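Local coordinates for protein Amuc_1102 (Akkermansia muciniphila, PDB 7DSZ) that is of unestablished function but adopts an immunoglobulin-like fold related to archaeal type IV pilus proteins, consistent with a role in a type IV pilus-like system, at residues C[150-155]-C[159-164]. Residues are numbered along the deposited sequence; the frame is centred on the assembly and turned at random.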
loop_
_atom_site.group_PDB
_atom_site.type_symbol
_atom_site.label_atom_id
_atom_site.label_comp_id
_atom_site.label_asym_id
_atom_site.label_seq_id
_atom_site.Cartn_x
_atom_site.Cartn_y
_atom_site.Cartn_z
ATOM N N THR C 150 -13.376 -0.203 25.861
ATOM C CA THR C 150 -14.502 -0.147 24.939
ATOM C C THR C 150 -15.119 1.240 24.967
ATOM O O THR C 150 -15.345 1.807 26.042
ATOM C CB THR C 150 -15.569 -1.195 25.296
ATOM O OG1 THR C 150 -15.008 -2.506 25.184
ATOM C CG2 THR C 150 -16.758 -1.082 24.359
ATOM N N TYR C 151 -15.382 1.792 23.787
ATOM C CA TYR C 151 -16.173 3.003 23.636
ATOM C C TYR C 151 -17.433 2.646 22.856
ATOM O O TYR C 151 -17.377 1.838 21.928
ATOM C CB TYR C 151 -15.412 4.115 22.893
ATOM C CG TYR C 151 -16.369 5.009 22.140
ATOM C CD1 TYR C 151 -17.007 6.067 22.772
ATOM C CD2 TYR C 151 -16.675 4.762 20.796
ATOM C CE1 TYR C 151 -17.934 6.862 22.083
ATOM C CE2 TYR C 151 -17.584 5.540 20.108
ATOM C CZ TYR C 151 -18.218 6.579 20.748
ATOM O OH TYR C 151 -19.114 7.343 20.033
ATOM N N SER C 152 -18.569 3.240 23.225
ATOM C CA SER C 152 -19.775 3.046 22.428
ATOM C C SER C 152 -20.606 4.316 22.442
ATOM O O SER C 152 -20.685 4.994 23.464
ATOM C CB SER C 152 -20.630 1.881 22.942
ATOM O OG SER C 152 -21.840 1.796 22.194
ATOM N N SER C 153 -21.235 4.625 21.299
ATOM C CA SER C 153 -22.172 5.739 21.233
ATOM C C SER C 153 -23.473 5.445 21.974
ATOM O O SER C 153 -24.246 6.371 22.227
ATOM C CB SER C 153 -22.495 6.098 19.774
ATOM O OG SER C 153 -23.185 5.036 19.130
ATOM N N GLU C 154 -23.739 4.187 22.303
ATOM C CA GLU C 154 -24.978 3.797 22.961
ATOM C C GLU C 154 -24.698 3.382 24.398
ATOM O O GLU C 154 -23.578 2.996 24.759
ATOM C CB GLU C 154 -25.664 2.646 22.216
ATOM C CG GLU C 154 -25.779 2.845 20.703
ATOM C CD GLU C 154 -26.431 4.159 20.318
ATOM O OE1 GLU C 154 -27.571 4.410 20.761
ATOM O OE2 GLU C 154 -25.803 4.939 19.552
ATOM N N ARG C 155 -25.747 3.456 25.214
ATOM C CA ARG C 155 -25.726 3.040 26.609
ATOM C C ARG C 155 -26.683 1.871 26.821
ATOM O O ARG C 155 -27.476 1.511 25.946
ATOM C CB ARG C 155 -26.107 4.197 27.545
ATOM C CG ARG C 155 -25.009 5.217 27.769
ATOM C CD ARG C 155 -23.721 4.529 28.200
ATOM N NE ARG C 155 -22.724 5.452 28.748
ATOM C CZ ARG C 155 -21.924 6.224 28.015
ATOM N NH1 ARG C 155 -22.002 6.204 26.685
ATOM N NH2 ARG C 155 -21.043 7.021 28.612
ATOM N N GLU C 159 -25.450 -1.001 24.388
ATOM C CA GLU C 159 -24.065 -0.543 24.452
ATOM C C GLU C 159 -23.187 -1.299 23.468
ATOM O O GLU C 159 -22.470 -0.689 22.671
ATOM C CB GLU C 159 -23.503 -0.684 25.865
ATOM C CG GLU C 159 -22.100 -0.091 25.985
ATOM C CD GLU C 159 -21.255 -0.764 27.049
ATOM O OE1 GLU C 159 -21.811 -1.553 27.843
ATOM O OE2 GLU C 159 -20.031 -0.508 27.083
ATOM N N LYS C 160 -23.215 -2.625 23.514
ATOM C CA LYS C 160 -22.416 -3.432 22.595
ATOM C C LYS C 160 -23.262 -3.838 21.387
ATOM O O LYS C 160 -23.436 -5.013 21.061
ATOM C CB LYS C 160 -21.839 -4.645 23.313
ATOM C CG LYS C 160 -20.841 -4.312 24.412
ATOM C CD LYS C 160 -20.224 -5.587 24.967
ATOM C CE LYS C 160 -19.363 -5.314 26.197
ATOM N NZ LYS C 160 -18.885 -6.586 26.825
ATOM N N TRP C 161 -23.769 -2.808 20.704
ATOM C CA TRP C 161 -24.687 -3.006 19.589
ATOM C C TRP C 161 -24.076 -3.828 18.463
ATOM O O TRP C 161 -24.823 -4.435 17.690
ATOM C CB TRP C 161 -25.160 -1.648 19.057
ATOM C CG TRP C 161 -24.023 -0.774 18.546
ATOM C CD1 TRP C 161 -23.349 0.196 19.236
ATOM C CD2 TRP C 161 -23.441 -0.817 17.240
ATOM N NE1 TRP C 161 -22.381 0.761 18.430
ATOM C CE2 TRP C 161 -22.417 0.154 17.201
ATOM C CE3 TRP C 161 -23.681 -1.589 16.097
ATOM C CZ2 TRP C 161 -21.630 0.372 16.055
ATOM C CZ3 TRP C 161 -22.905 -1.367 14.961
ATOM C CH2 TRP C 161 -21.895 -0.394 14.951
ATOM N N TRP C 162 -22.739 -3.877 18.356
ATOM C CA TRP C 162 -22.097 -4.662 17.302
ATOM C C TRP C 162 -22.141 -6.162 17.567
ATOM O O TRP C 162 -21.708 -6.939 16.710
ATOM C CB TRP C 162 -20.635 -4.222 17.124
ATOM C CG TRP C 162 -19.835 -4.245 18.407
ATOM C CD1 TRP C 162 -19.085 -5.277 18.895
ATOM C CD2 TRP C 162 -19.711 -3.176 19.351
ATOM N NE1 TRP C 162 -18.508 -4.914 20.098
ATOM C CE2 TRP C 162 -18.874 -3.629 20.393
ATOM C CE3 TRP C 162 -20.237 -1.881 19.419
ATOM C CZ2 TRP C 162 -18.546 -2.830 21.489
ATOM C CZ3 TRP C 162 -19.902 -1.079 20.500
ATOM C CH2 TRP C 162 -19.066 -1.563 21.525
ATOM N N THR C 163 -22.626 -6.587 18.730
ATOM C CA THR C 163 -22.766 -8.000 19.052
ATOM C C THR C 163 -24.199 -8.482 18.862
ATOM O O THR C 163 -24.473 -9.670 19.043
ATOM C CB THR C 163 -22.320 -8.265 20.498
ATOM O OG1 THR C 163 -23.223 -7.611 21.396
ATOM C CG2 THR C 163 -20.905 -7.732 20.741
ATOM N N ILE C 164 -25.112 -7.578 18.516
ATOM C CA ILE C 164 -26.503 -7.934 18.254
ATOM C C ILE C 164 -26.591 -8.627 16.902
ATOM O O ILE C 164 -26.197 -8.066 15.874
ATOM C CB ILE C 164 -27.396 -6.689 18.282
ATOM C CG1 ILE C 164 -27.442 -6.099 19.688
ATOM C CG2 ILE C 164 -28.791 -7.018 17.760
ATOM C CD1 ILE C 164 -28.186 -4.791 19.758
#
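An ST turn at the end of strand 146-152 in this immunoglobulin-like fold ties the strand end to the returning segment 159-164, which carries a short 3-10 segment, through Ser152 and the backbone of Glu159. Ser152 OG donates to Glu159 O at 2.6 Å, on a carbonyl lone pair, with a C=O...OG angle of 137°. The same hydroxyl oxygen accepts from Glu154 N at 3.1 Å, nearly straight at 163°, which closes the turn. With OG anti to the backbone N (chi1 176°), the hydroxyl lies at the edges of both tryptophan rings, near their planes. Trp162 also takes Thr150 at its rim: methyl CG2 abuts CH2 at 3.7 Å, in the ring plane. Glu154 CG sits 3.9 Å from Trp161 CD1, while the Glu154 carbonyl O receives a CA-H...O contact from Glu159 CA at 3.6 Å. Beyond the loop, Trp161 NE1 hydrogen-bonds to Gln137 O on strand 134-143, and Trp162 stacks on Tyr79 of strand 70-83. A single buried hydroxyl thus works as donor and acceptor at once, satisfying one backbone group on each side of the loop, while the two indoles seat the returning chain against strands 134-143 and 70-83.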